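Local coordinates for protein xyloglucanase (Paenibacillus pabuli, PDB 2JEP) that hydrolyses xyloglucan, a plant cell wall polysaccharide, as a family 5 glycoside hydrolase built on a TIM barrel, at residues E182-Y196 with G226-F240. Residues are numbered along the deposited sequence; the frame is centred on the assembly and turned at random.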
loop_
_atom_site.group_PDB
_atom_site.type_symbol
_atom_site.label_atom_id
_atom_site.label_comp_id
_atom_site.label_asym_id
_atom_site.label_seq_id
_atom_site.Cartn_x
_atom_site.Cartn_y
_atom_site.Cartn_z
ATOM N N GLU A 182 -0.431 -0.391 7.700
ATOM C CA GLU A 182 -0.458 0.825 8.512
ATOM C C GLU A 182 -0.409 0.405 9.972
ATOM O O GLU A 182 -1.391 -0.093 10.526
ATOM C CB GLU A 182 -1.735 1.626 8.247
ATOM C CG GLU A 182 -1.835 2.102 6.818
ATOM C CD GLU A 182 -3.130 2.839 6.490
ATOM O OE1 GLU A 182 -4.108 2.769 7.283
ATOM O OE2 GLU A 182 -3.171 3.491 5.410
ATOM N N VAL A 183 0.782 0.536 10.546
ATOM C CA VAL A 183 1.117 -0.042 11.860
ATOM C C VAL A 183 1.404 1.091 12.836
ATOM O O VAL A 183 2.302 1.913 12.638
ATOM C CB VAL A 183 2.287 -1.031 11.695
ATOM C CG1 VAL A 183 2.902 -1.472 13.021
ATOM C CG2 VAL A 183 1.788 -2.262 10.904
ATOM N N PHE A 184 0.563 1.161 13.866
ATOM C CA PHE A 184 0.676 2.124 14.936
ATOM C C PHE A 184 -0.177 1.631 16.108
ATOM O O PHE A 184 -0.634 0.481 16.089
ATOM C CB PHE A 184 0.330 3.573 14.491
ATOM C CG PHE A 184 -1.142 3.872 14.239
ATOM C CD1 PHE A 184 -1.997 3.013 13.556
ATOM C CD2 PHE A 184 -1.627 5.123 14.618
ATOM C CE1 PHE A 184 -3.351 3.385 13.331
ATOM C CE2 PHE A 184 -2.942 5.485 14.369
ATOM C CZ PHE A 184 -3.800 4.610 13.737
ATOM N N ASP A 185 -0.336 2.484 17.128
ATOM C CA ASP A 185 -1.059 2.139 18.337
ATOM C C ASP A 185 -2.468 2.720 18.349
ATOM O O ASP A 185 -3.150 2.580 19.377
ATOM C CB ASP A 185 -0.302 2.583 19.604
ATOM C CG ASP A 185 -0.098 4.091 19.675
ATOM O OD1 ASP A 185 -0.485 4.778 18.711
ATOM O OD2 ASP A 185 0.464 4.541 20.717
ATOM N N GLY A 186 -2.901 3.375 17.269
ATOM C CA GLY A 186 -4.204 4.072 17.264
ATOM C C GLY A 186 -4.199 5.579 17.452
ATOM O O GLY A 186 -5.244 6.241 17.222
ATOM N N ASN A 187 -3.081 6.127 17.910
ATOM C CA ASN A 187 -2.944 7.534 18.262
ATOM C C ASN A 187 -2.304 8.266 17.092
ATOM O O ASN A 187 -1.295 7.816 16.562
ATOM C CB ASN A 187 -2.041 7.592 19.521
ATOM C CG ASN A 187 -1.602 9.005 19.937
ATOM O OD1 ASN A 187 -1.847 10.007 19.263
ATOM N ND2 ASN A 187 -0.886 9.058 21.065
ATOM N N TYR A 188 -2.903 9.391 16.694
ATOM C CA TYR A 188 -2.444 10.158 15.518
ATOM C C TYR A 188 -1.401 11.204 15.822
ATOM O O TYR A 188 -0.935 11.907 14.879
ATOM C CB TYR A 188 -3.636 10.815 14.835
ATOM C CG TYR A 188 -4.429 9.784 14.133
ATOM C CD1 TYR A 188 -5.461 9.115 14.775
ATOM C CD2 TYR A 188 -4.129 9.440 12.822
ATOM C CE1 TYR A 188 -6.187 8.145 14.114
ATOM C CE2 TYR A 188 -4.828 8.484 12.175
ATOM C CZ TYR A 188 -5.845 7.829 12.815
ATOM O OH TYR A 188 -6.569 6.874 12.176
ATOM N N GLY A 189 -1.035 11.304 17.101
ATOM C CA GLY A 189 0.011 12.196 17.542
ATOM C C GLY A 189 1.354 11.513 17.472
ATOM O O GLY A 189 1.526 10.489 16.818
ATOM N N ASN A 190 2.334 12.113 18.109
ATOM C CA ASN A 190 3.712 11.706 17.946
ATOM C C ASN A 190 3.852 10.258 18.421
ATOM O O ASN A 190 3.296 9.860 19.455
ATOM C CB ASN A 190 4.677 12.612 18.714
ATOM C CG ASN A 190 4.753 14.037 18.148
ATOM O OD1 ASN A 190 4.168 14.351 17.119
ATOM N ND2 ASN A 190 5.504 14.895 18.834
ATOM N N PRO A 191 4.600 9.459 17.670
ATOM C CA PRO A 191 4.778 8.053 18.020
ATOM C C PRO A 191 5.537 7.810 19.305
ATOM O O PRO A 191 6.577 8.411 19.580
ATOM C CB PRO A 191 5.602 7.494 16.872
ATOM C CG PRO A 191 5.874 8.586 15.984
ATOM C CD PRO A 191 5.244 9.807 16.403
ATOM N N ASN A 192 5.034 6.854 20.063
ATOM C CA ASN A 192 5.752 6.332 21.211
ATOM C C ASN A 192 7.057 5.673 20.726
ATOM O O ASN A 192 7.010 4.797 19.871
ATOM C CB ASN A 192 4.789 5.335 21.885
ATOM C CG ASN A 192 5.375 4.607 23.061
ATOM O OD1 ASN A 192 6.454 4.036 22.970
ATOM N ND2 ASN A 192 4.617 4.558 24.174
ATOM N N SER A 193 8.199 6.105 21.257
ATOM C CA SER A 193 9.479 5.621 20.786
ATOM C C SER A 193 9.672 4.119 20.995
ATOM O O SER A 193 10.267 3.451 20.131
ATOM C CB SER A 193 10.627 6.374 21.438
ATOM O OG SER A 193 10.516 6.352 22.842
ATOM N N ALA A 194 9.172 3.579 22.104
ATOM C CA ALA A 194 9.283 2.135 22.336
ATOM C C ALA A 194 8.465 1.360 21.308
ATOM O O ALA A 194 8.890 0.334 20.804
ATOM C CB ALA A 194 8.827 1.781 23.751
ATOM N N TYR A 195 7.270 1.858 21.001
ATOM C CA TYR A 195 6.455 1.219 19.992
ATOM C C TYR A 195 7.080 1.314 18.605
ATOM O O TYR A 195 6.983 0.378 17.810
ATOM C CB TYR A 195 5.047 1.799 19.974
ATOM C CG TYR A 195 4.236 1.594 21.221
ATOM C CD1 TYR A 195 4.590 0.659 22.182
ATOM C CD2 TYR A 195 3.099 2.353 21.448
ATOM C CE1 TYR A 195 3.827 0.505 23.338
ATOM C CE2 TYR A 195 2.350 2.208 22.609
ATOM C CZ TYR A 195 2.703 1.281 23.541
ATOM O OH TYR A 195 1.952 1.122 24.691
ATOM N N TYR A 196 7.736 2.447 18.321
ATOM C CA TYR A 196 8.447 2.593 17.056
ATOM C C TYR A 196 9.559 1.554 16.951
ATOM O O TYR A 196 9.796 0.976 15.875
ATOM C CB TYR A 196 8.977 4.028 16.849
ATOM C CG TYR A 196 8.848 4.553 15.444
ATOM C CD1 TYR A 196 8.970 3.733 14.318
ATOM C CD2 TYR A 196 8.607 5.904 15.223
ATOM C CE1 TYR A 196 8.826 4.238 13.036
ATOM C CE2 TYR A 196 8.461 6.411 13.942
ATOM C CZ TYR A 196 8.559 5.564 12.855
ATOM O OH TYR A 196 8.357 6.064 11.567
ATOM N N GLY A 226 7.195 3.141 7.652
ATOM C CA GLY A 226 7.314 3.646 9.006
ATOM C C GLY A 226 5.955 3.749 9.679
ATOM O O GLY A 226 4.996 3.082 9.306
ATOM N N TRP A 227 5.888 4.569 10.717
ATOM C CA TRP A 227 4.734 4.653 11.599
ATOM C C TRP A 227 3.476 5.110 10.865
ATOM O O TRP A 227 3.430 6.226 10.335
ATOM C CB TRP A 227 5.051 5.651 12.712
ATOM C CG TRP A 227 4.035 5.752 13.790
ATOM C CD1 TRP A 227 3.025 6.658 13.900
ATOM C CD2 TRP A 227 3.989 4.955 14.977
ATOM N NE1 TRP A 227 2.350 6.471 15.073
ATOM C CE2 TRP A 227 2.912 5.424 15.755
ATOM C CE3 TRP A 227 4.755 3.883 15.460
ATOM C CZ2 TRP A 227 2.582 4.876 16.985
ATOM C CZ3 TRP A 227 4.433 3.340 16.675
ATOM C CH2 TRP A 227 3.351 3.831 17.430
ATOM N N ASN A 228 2.462 4.246 10.860
ATOM C CA ASN A 228 1.152 4.571 10.275
ATOM C C ASN A 228 1.243 5.064 8.838
ATOM O O ASN A 228 0.374 5.811 8.400
ATOM C CB ASN A 228 0.365 5.575 11.109
ATOM C CG ASN A 228 -1.107 5.488 10.833
ATOM O OD1 ASN A 228 -1.618 4.420 10.438
ATOM N ND2 ASN A 228 -1.812 6.586 11.072
ATOM N N THR A 229 2.247 4.614 8.099
ATOM C CA THR A 229 2.492 5.058 6.718
ATOM C C THR A 229 2.488 6.594 6.587
ATOM O O THR A 229 2.193 7.140 5.530
ATOM C CB THR A 229 1.587 4.386 5.676
ATOM O OG1 THR A 229 0.220 4.690 5.921
ATOM C CG2 THR A 229 1.802 2.878 5.635
ATOM N N ASN A 230 2.868 7.268 7.674
ATOM C CA ASN A 230 2.795 8.729 7.734
ATOM C C ASN A 230 4.133 9.339 7.314
ATOM O O ASN A 230 5.171 9.073 7.949
ATOM C CB ASN A 230 2.447 9.121 9.173
ATOM C CG ASN A 230 2.327 10.597 9.383
ATOM O OD1 ASN A 230 3.293 11.313 9.415
ATOM N ND2 ASN A 230 1.110 11.043 9.567
ATOM N N ILE A 231 4.106 10.201 6.299
ATOM C CA ILE A 231 5.351 10.810 5.808
ATOM C C ILE A 231 6.133 11.531 6.913
ATOM O O ILE A 231 7.309 11.254 7.127
ATOM C CB ILE A 231 5.069 11.753 4.618
ATOM C CG1 ILE A 231 4.713 10.913 3.367
ATOM C CG2 ILE A 231 6.267 12.660 4.337
ATOM C CD1 ILE A 231 4.224 11.727 2.156
ATOM N N ASP A 232 5.477 12.430 7.624
ATOM C CA ASP A 232 6.196 13.218 8.637
ATOM C C ASP A 232 6.824 12.327 9.698
ATOM O O ASP A 232 7.956 12.567 10.138
ATOM C CB ASP A 232 5.254 14.163 9.334
ATOM C CG ASP A 232 4.886 15.383 8.492
ATOM O OD1 ASP A 232 5.483 15.614 7.428
ATOM O OD2 ASP A 232 3.999 16.117 8.970
ATOM N N TYR A 233 6.106 11.299 10.120
ATOM C CA TYR A 233 6.630 10.427 11.177
ATOM C C TYR A 233 7.665 9.413 10.682
ATOM O O TYR A 233 8.302 8.756 11.500
ATOM C CB TYR A 233 5.495 9.708 11.922
ATOM C CG TYR A 233 4.579 10.621 12.717
ATOM C CD1 TYR A 233 5.090 11.707 13.421
ATOM C CD2 TYR A 233 3.215 10.408 12.764
ATOM C CE1 TYR A 233 4.271 12.529 14.157
ATOM C CE2 TYR A 233 2.386 11.235 13.505
ATOM C CZ TYR A 233 2.926 12.291 14.187
ATOM O OH TYR A 233 2.097 13.130 14.934
ATOM N N THR A 234 7.812 9.290 9.369
ATOM C CA THR A 234 8.810 8.446 8.737
ATOM C C THR A 234 10.080 9.227 8.397
ATOM O O THR A 234 11.188 8.714 8.564
ATOM C CB THR A 234 8.220 7.751 7.494
ATOM O OG1 THR A 234 7.013 7.078 7.870
ATOM C CG2 THR A 234 9.182 6.770 6.894
ATOM N N VAL A 235 9.925 10.459 7.916
ATOM C CA VAL A 235 11.107 11.245 7.553
ATOM C C VAL A 235 11.684 12.039 8.719
ATOM O O VAL A 235 12.879 12.324 8.720
ATOM C CB VAL A 235 10.871 12.206 6.354
ATOM C CG1 VAL A 235 10.400 11.411 5.136
ATOM C CG2 VAL A 235 9.908 13.361 6.728
ATOM N N GLY A 236 10.868 12.393 9.689
ATOM C CA GLY A 236 11.350 13.189 10.807
ATOM C C GLY A 236 12.068 12.374 11.857
ATOM O O GLY A 236 12.243 11.166 11.727
ATOM N N ASN A 237 12.497 13.052 12.920
ATOM C CA ASN A 237 13.307 12.400 13.949
ATOM C C ASN A 237 12.438 11.805 15.041
ATOM O O ASN A 237 12.432 12.267 16.185
ATOM C CB ASN A 237 14.317 13.403 14.532
ATOM C CG ASN A 237 15.307 12.743 15.454
ATOM O OD1 ASN A 237 15.530 11.528 15.376
ATOM N ND2 ASN A 237 15.907 13.528 16.334
ATOM N N TYR A 238 11.679 10.769 14.688
ATOM C CA TYR A 238 10.699 10.155 15.574
ATOM C C TYR A 238 10.995 8.717 15.921
ATOM O O TYR A 238 10.294 8.126 16.756
ATOM C CB TYR A 238 9.296 10.214 14.947
ATOM C CG TYR A 238 8.771 11.629 14.791
ATOM C CD1 TYR A 238 8.185 12.290 15.866
ATOM C CD2 TYR A 238 8.875 12.299 13.577
ATOM C CE1 TYR A 238 7.689 13.591 15.722
ATOM C CE2 TYR A 238 8.367 13.593 13.420
ATOM C CZ TYR A 238 7.786 14.238 14.498
ATOM O OH TYR A 238 7.289 15.518 14.307
ATOM N N GLY A 239 12.035 8.162 15.320
ATOM C CA GLY A 239 12.443 6.805 15.647
ATOM C C GLY A 239 12.552 5.820 14.499
ATOM O O GLY A 239 13.024 4.701 14.705
ATOM N N PHE A 240 12.127 6.193 13.287
ATOM C CA PHE A 240 12.267 5.237 12.177
ATOM C C PHE A 240 13.739 4.896 11.955
ATOM O O PHE A 240 14.583 5.779 11.973
ATOM C CB PHE A 240 11.697 5.830 10.883
ATOM C CG PHE A 240 11.732 4.889 9.698
ATOM C CD1 PHE A 240 10.907 3.786 9.644
ATOM C CD2 PHE A 240 12.622 5.085 8.663
ATOM C CE1 PHE A 240 10.942 2.947 8.544
ATOM C CE2 PHE A 240 12.673 4.219 7.586
ATOM C CZ PHE A 240 11.831 3.158 7.530
HETATM O O HOH W 1 -4.201 3.772 9.917
HETATM O O HOH W 2 2.836 1.442 8.882
HETATM O O HOH W 3 1.206 7.874 17.815
HETATM O O HOH W 4 0.548 8.703 14.765
HETATM O O HOH W 5 8.956 9.343 18.742
#
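Trp227 lies with its indole between Phe184 and Pro191: Phe184 CB sits over one face, 3.4 Å from Trp227 CE2, and Pro191 CB covers the other, 3.6 Å from Trp227 CD2. Tyr195 CB meets the indole rim, while Trp227 NE1 donates to a water that also lies within hydrogen-bonding distance of Asn187 O and Gly189 O. With CG anti to the carbonyl carbon (chi1 -66°), Tyr233 turns one ring face to the same proline; Pro191 CD rests over it, 3.5 Å from Tyr233 CD1. The Asn228 amide is stacked on the Phe184 ring, planes 10° apart, with Asn228 OD1 3.4 Å from Phe184 CD1. Tyr196 slots between Trp227 CB on one face and the Gly239-Phe240 backbone on the other; Tyr196 OH donates to Tyr233 O at 2.7 Å and accepts a nearly straight bond from Trp227 N (168°). A phenylalanine in place of Tyr196 would probably leave Trp227 N and Tyr233 O without this shared partner. Val183 O takes Asn228 N at 2.9 Å, tying the two segments together next to Glu182, whose carboxylate hydrogen-bonds to Tyr135 and His264. The contact joins the loops following adjacent strands 175-178 and 222-225 at the C-terminal end of the TIM barrel, where family 5 enzymes carry their active site.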